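Local coordinates for ribose ABC transporter, substrate binding protein (Conexibacter woesei, PDB 4KQ9) that probably binds a sugar such as ribose in the periplasm as the substrate-binding component of an ABC transporter, at residues I172-L185 / Y196-I209. The protein carries 1 engineered substitution. Residues are numbered along the deposited sequence; the frame is centred on the assembly and turned at random.
Sequences ITPDEGLTATQNIL and YSGDDGALGGIRAI
Tyr-196 and Thr-181 show how one hydroxyl pair can tie a strand end to a neighbouring helix: Tyr-196 OH donates to Thr-181 OG1 over 2.6 Å, the threonine oxygen lying at the ring edge, in its plane. Thr-181 OG1 in turn donates to Gly-177 O one turn back, a carbonyl that also takes the backbone N-H of Thr-181. With OG1 beside its own backbone N (chi1 -54°), Thr-181 can serve both bonds, while CG2 is sent against Ala-208 CB (3.7 Å). A valine in its place would probably strand the buried phenol without its acceptor. Ala-202 CA covers one face of the tyrosine ring, over its centre.

At the helix starts, two waters lie within hydrogen-bonding distance of both Ile-172 O and Asp-200 OD2 and can link them, and Thr-173 caps helix 174-187 through Glu-176 N.

Between these points the backbones themselves meet, the short helix axes only 6.3 Å apart and crossing at -46°. Gly-177 and Gly-204 permit this: a methyl on Gly-177 would run into Gly-201 O, and one on Gly-204 into Pro-174 O. CA-H...O contacts result, Gly-204 CA to Pro-174 O at 3.2 Å and Gly-177 CA to Gly-201 O at 3.4 Å.

Farther out, Leu-178 swings CD1 onto Ala-208 CB (3.6 Å), and its CD2 meets the guanidinium of Arg-207, whose bent chain runs across the leucine. Ile-172 CD1 presses on Ser-197 CB (3.6 Å), while the side chains of Leu-185 and Ile-209 cross at about a right angle, CD1 of the leucine meeting CG1 of the isoleucine.

Glycine-mediated, CA-H...O-lined helix packing here joins consecutive helices linked through parallel strand 193-196, the alpha-beta-alpha succession of a Rossmann-like lobe in a type I periplasmic binding protein.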
loop_
_atom_site.group_PDB
_atom_site.type_symbol
_atom_site.label_atom_id
_atom_site.label_comp_id
_atom_site.label_asym_id
_atom_site.label_seq_id
_atom_site.Cartn_x
_atom_site.Cartn_y
_atom_site.Cartn_z
ATOM N N ILE A 172 -0.278 -11.264 -6.413
ATOM C CA ILE A 172 -0.355 -11.536 -4.979
ATOM C C ILE A 172 -1.702 -12.160 -4.632
ATOM O O ILE A 172 -2.623 -11.415 -4.327
ATOM C CB ILE A 172 -0.066 -10.251 -4.139
ATOM C CG1 ILE A 172 1.274 -9.676 -4.558
ATOM C CG2 ILE A 172 -0.194 -10.613 -2.633
ATOM C CD1 ILE A 172 1.620 -8.320 -4.004
ATOM N N THR A 173 -1.756 -13.494 -4.558
ATOM C CA THR A 173 -2.927 -14.295 -4.221
ATOM C C THR A 173 -2.556 -15.467 -3.343
ATOM O O THR A 173 -1.430 -15.958 -3.437
ATOM C CB THR A 173 -3.619 -14.891 -5.494
ATOM O OG1 THR A 173 -2.828 -15.968 -6.079
ATOM C CG2 THR A 173 -3.889 -13.780 -6.496
ATOM N N PRO A 174 -3.512 -15.991 -2.546
ATOM C CA PRO A 174 -3.241 -17.162 -1.719
ATOM C C PRO A 174 -2.769 -18.356 -2.513
ATOM O O PRO A 174 -1.904 -19.135 -2.059
ATOM C CB PRO A 174 -4.578 -17.467 -1.050
ATOM C CG PRO A 174 -5.345 -16.219 -1.152
ATOM C CD PRO A 174 -4.908 -15.546 -2.407
ATOM N N ASP A 175 -3.337 -18.531 -3.705
ATOM C CA ASP A 175 -2.901 -19.680 -4.506
ATOM C C ASP A 175 -1.494 -19.601 -5.011
ATOM O O ASP A 175 -0.814 -20.615 -5.050
ATOM C CB ASP A 175 -3.858 -19.968 -5.658
ATOM C CG ASP A 175 -4.588 -21.258 -5.411
ATOM O OD1 ASP A 175 -5.507 -21.263 -4.544
ATOM O OD2 ASP A 175 -4.136 -22.286 -5.986
ATOM N N GLU A 176 -1.120 -18.419 -5.444
ATOM C CA GLU A 176 0.194 -18.099 -5.919
ATOM C C GLU A 176 1.192 -18.262 -4.759
ATOM O O GLU A 176 2.289 -18.871 -4.928
ATOM C CB GLU A 176 0.236 -16.669 -6.473
ATOM C CG GLU A 176 -0.357 -16.541 -7.897
ATOM C CD GLU A 176 0.467 -17.345 -8.906
ATOM O OE1 GLU A 176 1.607 -16.930 -9.287
ATOM O OE2 GLU A 176 -0.031 -18.420 -9.294
ATOM N N GLY A 177 0.805 -17.744 -3.584
ATOM C CA GLY A 177 1.632 -17.934 -2.345
ATOM C C GLY A 177 1.881 -19.373 -1.914
ATOM O O GLY A 177 2.985 -19.797 -1.466
ATOM N N LEU A 178 0.824 -20.154 -2.006
ATOM C CA LEU A 178 0.845 -21.495 -1.613
ATOM C C LEU A 178 1.751 -22.323 -2.568
ATOM O O LEU A 178 2.604 -23.047 -2.110
ATOM C CB LEU A 178 -0.587 -22.009 -1.619
ATOM C CG LEU A 178 -0.846 -23.480 -1.479
ATOM C CD1 LEU A 178 -0.567 -23.979 -0.077
ATOM C CD2 LEU A 178 -2.323 -23.707 -1.815
ATOM N N THR A 179 1.609 -22.134 -3.849
ATOM C CA THR A 179 2.462 -22.857 -4.824
ATOM C C THR A 179 3.908 -22.531 -4.755
ATOM O O THR A 179 4.760 -23.400 -4.688
ATOM C CB THR A 179 1.933 -22.586 -6.229
ATOM O OG1 THR A 179 0.712 -23.310 -6.281
ATOM C CG2 THR A 179 2.888 -23.153 -7.327
ATOM N N ALA A 180 4.183 -21.256 -4.658
ATOM C CA ALA A 180 5.546 -20.846 -4.568
ATOM C C ALA A 180 6.218 -21.346 -3.295
ATOM O O ALA A 180 7.406 -21.784 -3.297
ATOM C CB ALA A 180 5.568 -19.331 -4.677
ATOM N N THR A 181 5.489 -21.275 -2.182
ATOM C CA THR A 181 6.026 -21.727 -0.894
ATOM C C THR A 181 6.227 -23.231 -0.861
ATOM O O THR A 181 7.257 -23.708 -0.352
ATOM C CB THR A 181 5.155 -21.248 0.282
ATOM O OG1 THR A 181 4.989 -19.814 0.214
ATOM C CG2 THR A 181 5.670 -21.708 1.654
ATOM N N GLN A 182 5.268 -23.993 -1.398
ATOM C CA GLN A 182 5.474 -25.428 -1.368
ATOM C C GLN A 182 6.707 -25.833 -2.190
ATOM O O GLN A 182 7.480 -26.611 -1.715
ATOM C CB GLN A 182 4.211 -26.232 -1.700
ATOM C CG GLN A 182 3.445 -25.838 -2.909
ATOM C CD GLN A 182 2.265 -26.796 -3.217
ATOM O OE1 GLN A 182 1.486 -27.239 -2.344
ATOM N NE2 GLN A 182 2.161 -27.133 -4.466
ATOM N N ASN A 183 6.975 -25.162 -3.305
ATOM C CA ASN A 183 8.185 -25.446 -4.118
ATOM C C ASN A 183 9.431 -25.032 -3.417
ATOM O O ASN A 183 10.409 -25.797 -3.421
ATOM C CB ASN A 183 8.097 -24.793 -5.461
ATOM C CG ASN A 183 7.000 -25.414 -6.325
ATOM O OD1 ASN A 183 6.505 -26.491 -6.014
ATOM N ND2 ASN A 183 6.623 -24.745 -7.374
ATOM N N ILE A 184 9.424 -23.839 -2.805
ATOM C CA ILE A 184 10.547 -23.404 -2.018
ATOM C C ILE A 184 10.902 -24.433 -0.974
ATOM O O ILE A 184 12.067 -24.743 -0.763
ATOM C CB ILE A 184 10.304 -22.003 -1.342
ATOM C CG1 ILE A 184 10.451 -20.907 -2.357
ATOM C CG2 ILE A 184 11.291 -21.765 -0.186
ATOM C CD1 ILE A 184 9.790 -19.560 -1.949
ATOM N N LEU A 185 9.913 -24.911 -0.265
ATOM C CA LEU A 185 10.185 -25.812 0.857
ATOM C C LEU A 185 10.686 -27.167 0.349
ATOM O O LEU A 185 11.348 -27.855 1.086
ATOM C CB LEU A 185 8.936 -26.001 1.724
ATOM C CG LEU A 185 8.488 -24.734 2.500
ATOM C CD1 LEU A 185 7.087 -24.872 3.058
ATOM C CD2 LEU A 185 9.521 -24.410 3.596
ATOM N N TYR A 196 6.873 -12.148 1.939
ATOM C CA TYR A 196 5.844 -12.080 0.897
ATOM C C TYR A 196 5.553 -10.594 0.588
ATOM O O TYR A 196 5.503 -9.759 1.502
ATOM C CB TYR A 196 4.550 -12.774 1.387
ATOM C CG TYR A 196 4.719 -14.226 1.635
ATOM C CD1 TYR A 196 5.277 -14.702 2.838
ATOM C CD2 TYR A 196 4.394 -15.167 0.640
ATOM C CE1 TYR A 196 5.454 -16.065 3.028
ATOM C CE2 TYR A 196 4.534 -16.545 0.837
ATOM C CZ TYR A 196 5.091 -17.000 2.015
ATOM O OH TYR A 196 5.303 -18.296 2.278
ATOM N N SER A 197 5.426 -10.223 -0.692
ATOM C CA SER A 197 5.127 -8.850 -1.059
ATOM C C SER A 197 3.859 -8.378 -0.367
ATOM O O SER A 197 3.747 -7.195 -0.002
ATOM C CB SER A 197 4.878 -8.747 -2.591
ATOM O OG SER A 197 6.089 -8.995 -3.273
ATOM N N GLY A 198 2.896 -9.284 -0.239
ATOM C CA GLY A 198 1.594 -8.951 0.353
ATOM C C GLY A 198 0.978 -10.040 1.142
ATOM O O GLY A 198 1.390 -11.249 1.032
ATOM N N ASP A 199 0.016 -9.654 2.004
ATOM C CA ASP A 199 -0.673 -10.626 2.914
ATOM C C ASP A 199 -1.344 -11.791 2.263
ATOM O O ASP A 199 -1.270 -12.854 2.789
ATOM C CB ASP A 199 -1.781 -9.955 3.800
ATOM C CG ASP A 199 -1.217 -9.037 4.889
ATOM O OD1 ASP A 199 -0.051 -9.260 5.336
ATOM O OD2 ASP A 199 -1.964 -8.121 5.377
ATOM N N ASP A 200 -2.010 -11.599 1.128
ATOM C CA ASP A 200 -2.741 -12.728 0.600
ATOM C C ASP A 200 -1.743 -13.839 0.156
ATOM O O ASP A 200 -2.011 -15.011 0.256
ATOM C CB ASP A 200 -3.584 -12.277 -0.550
ATOM C CG ASP A 200 -4.893 -11.608 -0.094
ATOM O OD1 ASP A 200 -5.347 -11.866 1.063
ATOM O OD2 ASP A 200 -5.396 -10.825 -0.930
ATOM N N GLY A 201 -0.591 -13.401 -0.286
ATOM C CA GLY A 201 0.524 -14.299 -0.673
ATOM C C GLY A 201 0.882 -15.111 0.546
ATOM O O GLY A 201 0.950 -16.326 0.528
ATOM N N ALA A 202 1.072 -14.417 1.644
ATOM C CA ALA A 202 1.478 -15.046 2.892
ATOM C C ALA A 202 0.434 -16.001 3.457
ATOM O O ALA A 202 0.765 -16.993 4.050
ATOM C CB ALA A 202 1.779 -13.923 3.900
ATOM N N LEU A 203 -0.829 -15.663 3.270
ATOM C CA LEU A 203 -1.902 -16.488 3.774
ATOM C C LEU A 203 -1.892 -17.854 3.062
ATOM O O LEU A 203 -2.158 -18.883 3.650
ATOM C CB LEU A 203 -3.253 -15.750 3.627
ATOM C CG LEU A 203 -3.414 -14.572 4.627
ATOM C CD1 LEU A 203 -4.648 -13.684 4.436
ATOM C CD2 LEU A 203 -3.398 -15.047 6.030
ATOM N N GLY A 204 -1.547 -17.830 1.788
ATOM C CA GLY A 204 -1.272 -19.058 1.038
ATOM C C GLY A 204 -0.025 -19.789 1.479
ATOM O O GLY A 204 -0.029 -21.021 1.665
ATOM N N GLY A 205 1.045 -19.040 1.734
ATOM C CA GLY A 205 2.226 -19.658 2.313
ATOM C C GLY A 205 2.054 -20.400 3.603
ATOM O O GLY A 205 2.639 -21.443 3.817
ATOM N N ILE A 206 1.242 -19.836 4.506
ATOM C CA ILE A 206 0.960 -20.449 5.779
ATOM C C ILE A 206 0.315 -21.815 5.605
ATOM O O ILE A 206 0.622 -22.702 6.349
ATOM C CB ILE A 206 0.049 -19.431 6.534
ATOM C CG1 ILE A 206 0.880 -18.205 6.905
ATOM C CG2 ILE A 206 -0.699 -19.967 7.720
ATOM C CD1 ILE A 206 2.117 -18.472 7.571
ATOM N N ARG A 207 -0.527 -21.957 4.607
ATOM C CA ARG A 207 -1.212 -23.263 4.336
ATOM C C ARG A 207 -0.221 -24.276 3.816
ATOM O O ARG A 207 -0.274 -25.418 4.200
ATOM C CB ARG A 207 -2.319 -23.077 3.334
ATOM C CG ARG A 207 -3.355 -22.046 3.765
ATOM C CD ARG A 207 -4.743 -22.373 3.265
ATOM N NE ARG A 207 -4.849 -22.471 1.804
ATOM C CZ ARG A 207 -5.261 -21.503 0.975
ATOM N NH1 ARG A 207 -5.605 -20.289 1.420
ATOM N NH2 ARG A 207 -5.322 -21.754 -0.330
ATOM N N ALA A 208 0.728 -23.832 3.010
ATOM C CA ALA A 208 1.819 -24.677 2.527
ATOM C C ALA A 208 2.696 -25.161 3.613
ATOM O O ALA A 208 3.085 -26.333 3.638
ATOM C CB ALA A 208 2.661 -23.933 1.504
ATOM N N ILE A 209 3.020 -24.287 4.556
ATOM C CA ILE A 209 3.842 -24.690 5.680
ATOM C C ILE A 209 3.153 -25.761 6.570
ATOM O O ILE A 209 3.779 -26.735 7.036
ATOM C CB ILE A 209 4.259 -23.432 6.493
ATOM C CG1 ILE A 209 5.291 -22.607 5.686
ATOM C CG2 ILE A 209 4.864 -23.824 7.802
ATOM C CD1 ILE A 209 5.439 -21.150 6.127
HETATM O O HOH W 1 -5.434 -11.784 -3.541
HETATM O O HOH W 2 -3.415 -9.330 -2.713
#